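Local coordinates for sniffer CG10964-PA (Drosophila melanogaster, PDB 1SNY), which probably reduces carbonyl compounds with NADPH, being a short-chain dehydrogenase/reductase with a Rossmann fold that binds NADP, at residues Asn134-Val137 with Pro138-Ala142; Tyr187-Arg190 with Thr191-Ala195; Pro236-Thr239 with Gly240-Gln244. One frame throughout, in Å; residues are numbered along the deposited sequence.

Interaction 1: Asn134-Val137 with Pro138-Ala142; sequences NTVV and PIMLA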
loop_
_atom_site.group_PDB
_atom_site.type_symbol
_atom_site.label_atom_id
_atom_site.label_comp_id
_atom_site.label_asym_id
_atom_site.label_seq_id
_atom_site.Cartn_x
_atom_site.Cartn_y
_atom_site.Cartn_z
ATOM N N ASN A 134 8.118 5.187 -3.605
ATOM C CA ASN A 134 7.806 3.876 -4.176
ATOM C C ASN A 134 6.372 3.707 -4.663
ATOM O O ASN A 134 6.083 2.817 -5.470
ATOM C CB ASN A 134 8.106 2.776 -3.148
ATOM C CG ASN A 134 9.590 2.604 -2.898
ATOM O OD1 ASN A 134 10.403 3.412 -3.342
ATOM N ND2 ASN A 134 9.953 1.550 -2.171
ATOM N N THR A 135 5.468 4.558 -4.195
ATOM C CA THR A 135 4.064 4.404 -4.576
ATOM C C THR A 135 3.474 5.594 -5.324
ATOM O O THR A 135 2.991 5.466 -6.457
ATOM C CB THR A 135 3.202 4.136 -3.324
ATOM O OG1 THR A 135 3.790 3.078 -2.555
ATOM C CG2 THR A 135 1.765 3.764 -3.720
ATOM N N VAL A 136 3.524 6.761 -4.690
ATOM C CA VAL A 136 2.965 7.963 -5.291
ATOM C C VAL A 136 3.662 8.369 -6.586
ATOM O O VAL A 136 2.997 8.700 -7.566
ATOM C CB VAL A 136 2.997 9.128 -4.280
ATOM C CG1 VAL A 136 2.403 10.384 -4.912
ATOM C CG2 VAL A 136 2.198 8.750 -3.042
ATOM N N VAL A 137 4.994 8.334 -6.604
ATOM C CA VAL A 137 5.736 8.705 -7.807
ATOM C C VAL A 137 5.339 7.859 -9.020
ATOM O O VAL A 137 4.987 8.385 -10.071
ATOM C CB VAL A 137 7.265 8.610 -7.574
ATOM C CG1 VAL A 137 8.004 8.670 -8.909
ATOM C CG2 VAL A 137 7.728 9.773 -6.679
ATOM N N PRO A 138 5.382 6.525 -8.891
ATOM C CA PRO A 138 4.999 5.711 -10.050
ATOM C C PRO A 138 3.590 6.030 -10.564
ATOM O O PRO A 138 3.347 6.010 -11.767
ATOM C CB PRO A 138 5.109 4.285 -9.515
ATOM C CG PRO A 138 6.212 4.388 -8.513
ATOM C CD PRO A 138 5.886 5.685 -7.793
ATOM N N ILE A 139 2.661 6.309 -9.652
ATOM C CA ILE A 139 1.285 6.620 -10.049
ATOM C C ILE A 139 1.240 7.961 -10.778
ATOM O O ILE A 139 0.603 8.100 -11.817
ATOM C CB ILE A 139 0.331 6.699 -8.820
ATOM C CG1 ILE A 139 0.194 5.318 -8.165
ATOM C CG2 ILE A 139 -1.031 7.247 -9.246
ATOM C CD1 ILE A 139 -0.641 5.322 -6.885
HETATM N N MSE A 140 1.922 8.951 -10.221
HETATM C CA MSE A 140 1.929 10.268 -10.835
HETATM C C MSE A 140 2.692 10.320 -12.151
HETATM O O MSE A 140 2.300 11.054 -13.056
HETATM C CB MSE A 140 2.469 11.309 -9.854
HETATM C CG MSE A 140 1.595 11.487 -8.610
HETATM SE SE MSE A 140 -0.257 11.936 -8.943
HETATM C CE MSE A 140 -0.049 13.846 -9.358
ATOM N N LEU A 141 3.765 9.544 -12.278
ATOM C CA LEU A 141 4.508 9.534 -13.532
ATOM C C LEU A 141 3.663 8.815 -14.582
ATOM O O LEU A 141 3.646 9.203 -15.748
ATOM C CB LEU A 141 5.865 8.833 -13.375
ATOM C CG LEU A 141 6.784 8.936 -14.601
ATOM C CD1 LEU A 141 6.883 10.394 -15.056
ATOM C CD2 LEU A 141 8.165 8.402 -14.270
ATOM N N ALA A 142 2.958 7.764 -14.163
ATOM C CA ALA A 142 2.105 7.027 -15.087
ATOM C C ALA A 142 1.082 8.014 -15.629
ATOM O O ALA A 142 0.849 8.087 -16.834
ATOM C CB ALA A 142 1.400 5.873 -14.363
#

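Interaction 2: Tyr187-Arg190 with Thr191-Ala195; sequences YAYR and TSKSA. With NAP (NADP nicotinamide-adenine-dinucleotide phosphate), chain B.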
loop_
_atom_site.group_PDB
_atom_site.type_symbol
_atom_site.label_atom_id
_atom_site.label_comp_id
_atom_site.label_asym_id
_atom_site.label_seq_id
_atom_site.Cartn_x
_atom_site.Cartn_y
_atom_site.Cartn_z
ATOM N N TYR A 187 8.176 -2.562 7.337
ATOM C CA TYR A 187 6.900 -1.887 7.139
ATOM C C TYR A 187 6.841 -0.873 6.000
ATOM O O TYR A 187 5.958 -0.953 5.158
ATOM C CB TYR A 187 6.436 -1.238 8.445
ATOM C CG TYR A 187 6.060 -2.268 9.479
ATOM C CD1 TYR A 187 7.030 -2.869 10.277
ATOM C CD2 TYR A 187 4.741 -2.706 9.606
ATOM C CE1 TYR A 187 6.701 -3.887 11.172
ATOM C CE2 TYR A 187 4.404 -3.718 10.491
ATOM C CZ TYR A 187 5.387 -4.311 11.269
ATOM O OH TYR A 187 5.066 -5.356 12.117
ATOM N N ALA A 188 7.766 0.081 5.969
ATOM C CA ALA A 188 7.750 1.079 4.906
ATOM C C ALA A 188 7.861 0.435 3.524
ATOM O O ALA A 188 7.067 0.717 2.620
ATOM C CB ALA A 188 8.891 2.081 5.110
ATOM N N TYR A 189 8.841 -0.447 3.369
ATOM C CA TYR A 189 9.067 -1.090 2.088
ATOM C C TYR A 189 7.903 -1.973 1.650
ATOM O O TYR A 189 7.381 -1.804 0.549
ATOM C CB TYR A 189 10.364 -1.901 2.122
ATOM C CG TYR A 189 10.855 -2.280 0.742
ATOM C CD1 TYR A 189 11.320 -1.301 -0.148
ATOM C CD2 TYR A 189 10.834 -3.604 0.314
ATOM C CE1 TYR A 189 11.752 -1.635 -1.428
ATOM C CE2 TYR A 189 11.265 -3.954 -0.968
ATOM C CZ TYR A 189 11.723 -2.966 -1.832
ATOM O OH TYR A 189 12.152 -3.315 -3.089
ATOM N N ARG A 190 7.480 -2.892 2.514
ATOM C CA ARG A 190 6.376 -3.786 2.159
ATOM C C ARG A 190 5.089 -3.043 1.829
ATOM O O ARG A 190 4.447 -3.321 0.816
ATOM C CB ARG A 190 6.094 -4.779 3.282
ATOM C CG ARG A 190 7.168 -5.837 3.502
ATOM C CD ARG A 190 6.677 -6.843 4.537
ATOM N NE ARG A 190 7.705 -7.776 4.991
ATOM C CZ ARG A 190 8.106 -8.843 4.311
ATOM N NH1 ARG A 190 7.573 -9.124 3.129
ATOM N NH2 ARG A 190 9.031 -9.645 4.829
ATOM N N THR A 191 4.698 -2.097 2.676
ATOM C CA THR A 191 3.468 -1.379 2.394
ATOM C C THR A 191 3.527 -0.638 1.066
ATOM O O THR A 191 2.533 -0.578 0.337
ATOM C CB THR A 191 3.109 -0.364 3.512
ATOM O OG1 THR A 191 4.187 0.563 3.693
ATOM C CG2 THR A 191 2.827 -1.088 4.816
ATOM N N SER A 192 4.684 -0.055 0.747
ATOM C CA SER A 192 4.809 0.690 -0.492
ATOM C C SER A 192 4.769 -0.173 -1.733
ATOM O O SER A 192 4.241 0.242 -2.753
ATOM C CB SER A 192 6.106 1.527 -0.513
ATOM O OG SER A 192 7.270 0.722 -0.688
ATOM N N LYS A 193 5.332 -1.374 -1.653
ATOM C CA LYS A 193 5.333 -2.259 -2.817
ATOM C C LYS A 193 3.981 -2.960 -2.967
ATOM O O LYS A 193 3.541 -3.205 -4.084
ATOM C CB LYS A 193 6.488 -3.269 -2.715
ATOM C CG LYS A 193 7.877 -2.636 -2.815
ATOM C CD LYS A 193 8.077 -1.878 -4.136
ATOM C CE LYS A 193 9.564 -1.664 -4.422
ATOM N NZ LYS A 193 9.802 -1.005 -5.739
ATOM N N SER A 194 3.318 -3.288 -1.857
ATOM C CA SER A 194 1.989 -3.890 -1.968
ATOM C C SER A 194 1.062 -2.809 -2.501
ATOM O O SER A 194 0.132 -3.089 -3.248
ATOM C CB SER A 194 1.468 -4.408 -0.611
ATOM O OG SER A 194 2.224 -5.515 -0.180
ATOM N N ALA A 195 1.312 -1.555 -2.120
ATOM C CA ALA A 195 0.489 -0.462 -2.616
ATOM C C ALA A 195 0.734 -0.266 -4.115
ATOM O O ALA A 195 -0.199 0.005 -4.867
ATOM C CB ALA A 195 0.809 0.844 -1.849
HETATM P PA NAP B . 19.385 1.100 -5.858
HETATM O O1A NAP B . 19.319 1.718 -4.594
HETATM O O2A NAP B . 20.630 0.509 -6.486
HETATM O O5B NAP B . 18.814 2.096 -6.972
HETATM C C5B NAP B . 17.629 2.884 -6.685
HETATM C C4B NAP B . 17.605 3.848 -7.913
HETATM O O4B NAP B . 16.393 4.720 -7.739
HETATM C C3B NAP B . 18.781 4.873 -7.979
HETATM O O3B NAP B . 19.074 5.077 -9.370
HETATM C C2B NAP B . 18.209 6.088 -7.279
HETATM O O2B NAP B . 18.842 7.332 -7.543
HETATM C C1B NAP B . 16.740 6.083 -7.760
HETATM N N9A NAP B . 15.949 6.920 -6.874
HETATM C C8A NAP B . 15.628 6.815 -5.535
HETATM N N7A NAP B . 14.877 7.811 -5.079
HETATM C C5A NAP B . 14.701 8.613 -6.196
HETATM C C6A NAP B . 13.998 9.822 -6.341
HETATM N N6A NAP B . 13.314 10.495 -5.381
HETATM N N1A NAP B . 13.998 10.409 -7.621
HETATM C C2A NAP B . 14.672 9.809 -8.697
HETATM N N3A NAP B . 15.376 8.619 -8.578
HETATM C C4A NAP B . 15.361 8.060 -7.309
HETATM O O3 NAP B . 18.330 -0.074 -5.906
HETATM P PN NAP B . 17.955 -1.149 -6.996
HETATM O O1N NAP B . 18.234 -2.505 -6.495
HETATM O O2N NAP B . 18.651 -0.740 -8.246
HETATM O O5D NAP B . 16.382 -0.989 -7.085
HETATM C C5D NAP B . 15.727 -0.877 -8.396
HETATM C C4D NAP B . 14.252 -1.184 -8.211
HETATM O O4D NAP B . 14.072 -2.608 -8.000
HETATM C C3D NAP B . 13.560 -0.502 -6.987
HETATM O O3D NAP B . 12.234 -0.039 -7.339
HETATM C C2D NAP B . 13.565 -1.609 -5.944
HETATM O O2D NAP B . 12.601 -1.432 -4.929
HETATM C C1D NAP B . 13.310 -2.816 -6.765
HETATM N N1N NAP B . 13.821 -4.108 -6.255
HETATM C C2N NAP B . 15.199 -4.416 -6.018
HETATM C C3N NAP B . 15.501 -5.698 -5.532
HETATM C C7N NAP B . 16.961 -6.084 -5.262
HETATM O O7N NAP B . 17.154 -7.210 -4.844
HETATM N N7N NAP B . 17.935 -5.241 -5.475
HETATM C C4N NAP B . 14.448 -6.690 -5.276
HETATM C C5N NAP B . 13.104 -6.324 -5.531
HETATM C C6N NAP B . 12.771 -5.035 -6.020
HETATM P P2B NAP B . 20.071 7.927 -6.632
HETATM O O1X NAP B . 21.330 7.198 -7.109
HETATM O O2X NAP B . 20.032 9.370 -7.010
HETATM O O3X NAP B . 19.754 7.611 -5.177
#

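Interaction 3: Pro236-Thr239 with Gly240-Gln244; sequences PTST and GQIVQ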
loop_
_atom_site.group_PDB
_atom_site.type_symbol
_atom_site.label_atom_id
_atom_site.label_comp_id
_atom_site.label_asym_id
_atom_site.label_seq_id
_atom_site.Cartn_x
_atom_site.Cartn_y
_atom_site.Cartn_z
ATOM N N PRO A 236 23.558 -8.121 -14.509
ATOM C CA PRO A 236 23.354 -8.569 -15.895
ATOM C C PRO A 236 22.414 -9.769 -16.025
ATOM O O PRO A 236 21.607 -9.840 -16.953
ATOM C CB PRO A 236 24.769 -8.900 -16.361
ATOM C CG PRO A 236 25.609 -7.949 -15.575
ATOM C CD PRO A 236 24.994 -8.059 -14.197
ATOM N N THR A 237 22.527 -10.710 -15.093
ATOM C CA THR A 237 21.690 -11.903 -15.116
ATOM C C THR A 237 20.222 -11.534 -14.945
ATOM O O THR A 237 19.356 -12.009 -15.687
ATOM C CB THR A 237 22.085 -12.883 -13.993
ATOM O OG1 THR A 237 23.461 -13.255 -14.144
ATOM C CG2 THR A 237 21.220 -14.135 -14.048
ATOM N N SER A 238 19.944 -10.689 -13.958
ATOM C CA SER A 238 18.578 -10.265 -13.691
ATOM C C SER A 238 18.036 -9.401 -14.819
ATOM O O SER A 238 17.039 -9.750 -15.451
ATOM C CB SER A 238 18.506 -9.485 -12.374
ATOM O OG SER A 238 17.194 -9.002 -12.147
ATOM N N THR A 239 18.696 -8.276 -15.072
ATOM C CA THR A 239 18.258 -7.358 -16.118
ATOM C C THR A 239 18.187 -8.017 -17.493
ATOM O O THR A 239 17.323 -7.675 -18.302
ATOM C CB THR A 239 19.175 -6.114 -16.196
ATOM O OG1 THR A 239 20.521 -6.521 -16.455
ATOM C CG2 THR A 239 19.126 -5.337 -14.885
ATOM N N GLY A 240 19.087 -8.961 -17.755
ATOM C CA GLY A 240 19.070 -9.642 -19.034
ATOM C C GLY A 240 17.760 -10.388 -19.193
ATOM O O GLY A 240 17.075 -10.270 -20.212
ATOM N N GLN A 241 17.399 -11.157 -18.172
ATOM C CA GLN A 241 16.158 -11.916 -18.210
ATOM C C GLN A 241 14.953 -10.976 -18.149
ATOM O O GLN A 241 13.921 -11.241 -18.768
ATOM C CB GLN A 241 16.109 -12.907 -17.047
ATOM C CG GLN A 241 17.307 -13.839 -16.983
ATOM C CD GLN A 241 17.162 -14.904 -15.910
ATOM O OE1 GLN A 241 16.314 -15.796 -16.012
ATOM N NE2 GLN A 241 17.985 -14.812 -14.870
ATOM N N ILE A 242 15.084 -9.878 -17.407
ATOM C CA ILE A 242 13.989 -8.915 -17.296
ATOM C C ILE A 242 13.620 -8.348 -18.665
ATOM O O ILE A 242 12.459 -8.412 -19.083
ATOM C CB ILE A 242 14.353 -7.747 -16.352
ATOM C CG1 ILE A 242 14.489 -8.268 -14.916
ATOM C CG2 ILE A 242 13.283 -6.659 -16.435
ATOM C CD1 ILE A 242 14.740 -7.187 -13.878
ATOM N N VAL A 243 14.613 -7.791 -19.357
ATOM C CA VAL A 243 14.402 -7.226 -20.686
ATOM C C VAL A 243 13.777 -8.287 -21.583
ATOM O O VAL A 243 12.915 -7.995 -22.411
ATOM C CB VAL A 243 15.733 -6.773 -21.322
ATOM C CG1 VAL A 243 15.499 -6.326 -22.767
ATOM C CG2 VAL A 243 16.345 -5.652 -20.506
ATOM N N GLN A 244 14.216 -9.526 -21.407
ATOM C CA GLN A 244 13.697 -10.633 -22.195
ATOM C C GLN A 244 12.253 -10.927 -21.794
ATOM O O GLN A 244 11.385 -11.099 -22.646
ATOM C CB GLN A 244 14.572 -11.875 -21.982
ATOM C CG GLN A 244 14.661 -12.786 -23.193
ATOM C CD GLN A 244 15.121 -12.047 -24.445
ATOM O OE1 GLN A 244 16.189 -11.425 -24.464
ATOM N NE2 GLN A 244 14.312 -12.110 -25.496
#

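Interaction 1: Asn134-Val137 with Pro138-Ala142
Val136 and Met140 lie side by side, one turn apart on helix 124-155, and point the same way. Met140 is a selenomethionine. Its CB rests on the backbone oxygen of Val136, with Met140 CB 3.5 Å from Val136 O. Met140 CG comes closer to this oxygen and also meets the valine branch, with Val136 CG1 to Met140 CG at 3.9 Å. That branch stands anti to its own backbone N (chi1 -180°), which leans it toward the next turn. The chain of Met140 then bends at chi2 and chi3. SE and CE therefore lead away, and the side chain goes on to pack on Phe84 and Tyr87 and on Ser124 of the second subunit.

The backbone under this pair is uneven. Pro138 has no N-H for the turn before, and its ring sits among Asn134, Thr135, Val136 and Val137 as a knob in a hole. Pro138 CG is 3.4 Å from Asn134 O, and Pro138 CD is 3.2 Å from Thr135 O. Ile139 N makes a weak bond to Thr135 O at 3.3 Å. Regular bonding returns with Met140 N to Val136 O (2.9 Å) and Leu141 N to Val137 O (2.8 Å). With an alanine in place of Pro138, CG and CD would be gone, which would probably leave Asn134 O and Thr135 O without close ring neighbours and loosen the fit against Leu196.

Asn134 ND2 bonds to Ile112 O, close to the cofactor. A pi-type turn followed by a proline kink thus shapes helix 124-155 beside the NADP site of this Rossmann-fold enzyme.

Interaction 2: Tyr187-Arg190 with Thr191-Ala195
Tyr189 and Lys193 are the two ends of the Tyr-X-X-X-Lys signature of the short-chain dehydrogenases/reductases, one turn apart on helix 187-207. Their side chains cross at a slant on the way to the cofactor. Lys193 CG lies over one face of the tyrosine ring in a CH-pi contact, 4.1 Å from the centroid and 15° off the normal, displaced toward the rim. Further out, Lys193 CE passes Tyr189 OH at 3.3 Å. The tyrosine CG is anti to the backbone N (chi1 -164°), which swings the ring toward the NADP ribose. The lysine bends at chi2 and then runs straight to NZ.

Both tips meet the nicotinamide ribose. Tyr189 OH is hydrogen-bonded to NAP O2D at 2.7 Å, and O2D lies at the ring edge, in its plane. Lys193 NZ bonds to NAP O3D at 3.1 Å and more weakly to NAP O2D at 2.9 Å. Met171 O also takes a bond from Lys193 NZ.

In the helix itself, Tyr189 O accepts two bonds: Lys193 N in the helix ladder at 3.0 Å, and Ser192 OG at 2.8 Å. Ser192 OG is in turn reached by Asn134 ND2 of helix 124-155. Arg190 is held by the carbonyls Leu175 O and Gly184 O, and Tyr187 OH bonds to Asp206 of the second subunit.

With two side chains sharing NAP O2D and one of them holding O3D as well, the ribose is gripped at both hydroxyls. This probably fixes the nicotinamide ring next to the tyrosine hydroxyl, as in other members of the family.

Interaction 3: Pro236-Thr239 with Gly240-Gln244
Ser238 and Ile242 form the tight side of helix 235-248, the helix of the beta-alpha-beta unit between strands 213-217 and 257-258. Ile242 CG1 presses on the backbone oxygen one turn back, 3.0 Å from Ser238 O. Ile242 CD1 then reaches Ser238 OG at 3.5 Å. The serine oxygen is anti to its backbone N (chi1 177°), which brings it beside this methyl. Next to this pair, Val243 CG2 lies 3.1 Å from Thr239 O, the same oxygen that takes the nearly straight bond from Val243 N (176°). Both buried hydroxyls are bonded to carbonyl oxygens, Ser238 OG to Pro219 O and Thr239 OG1 to Val235 O. Thr239, Ile242 and Val243 together pack on helix 32-42, so this face of the contact is buried.

The other side is looser and nearer the solvent. Pro236 is exposed, and Gly240, with no side chain, offers only its backbone there. Gly240 N bonds to Pro236 O at 2.8 Å. Thr237 and Gln241 are partly exposed and lie alongside each other, with Thr237 CG2 3.4 Å from Gln241 NE2. The glutamine chain runs extended beyond CG alongside Thr237, which sets NE2 near Thr237 O. Thr237 O is gripped twice by this one residue: Gln241 N at 3.3 Å and Gln241 NE2 at 3.2 Å come to it from opposite faces of its carbonyl plane.

Overall arrangement
All three interactions are turns within single helices. Interactions 1 and 2 are buried and touch each other. Helices 124-155 and 187-207 meet there through Asn134, Thr135, Ser192 and Ala195, and both also pack on the second subunit. Interaction 3 is about 24 Å from interaction 2, centre to centre. It is partly buried, has no contact with the second subunit and leans on helix 32-42. Interaction 1 combines a proline kink with apolar side chains and a polar end at Asn134 and Thr135. Interaction 2 brings polar tips to NADP. Interaction 3 mixes bonded hydroxyls with aliphatic side chains on its buried face and has a glutamine amide bond on its more exposed one.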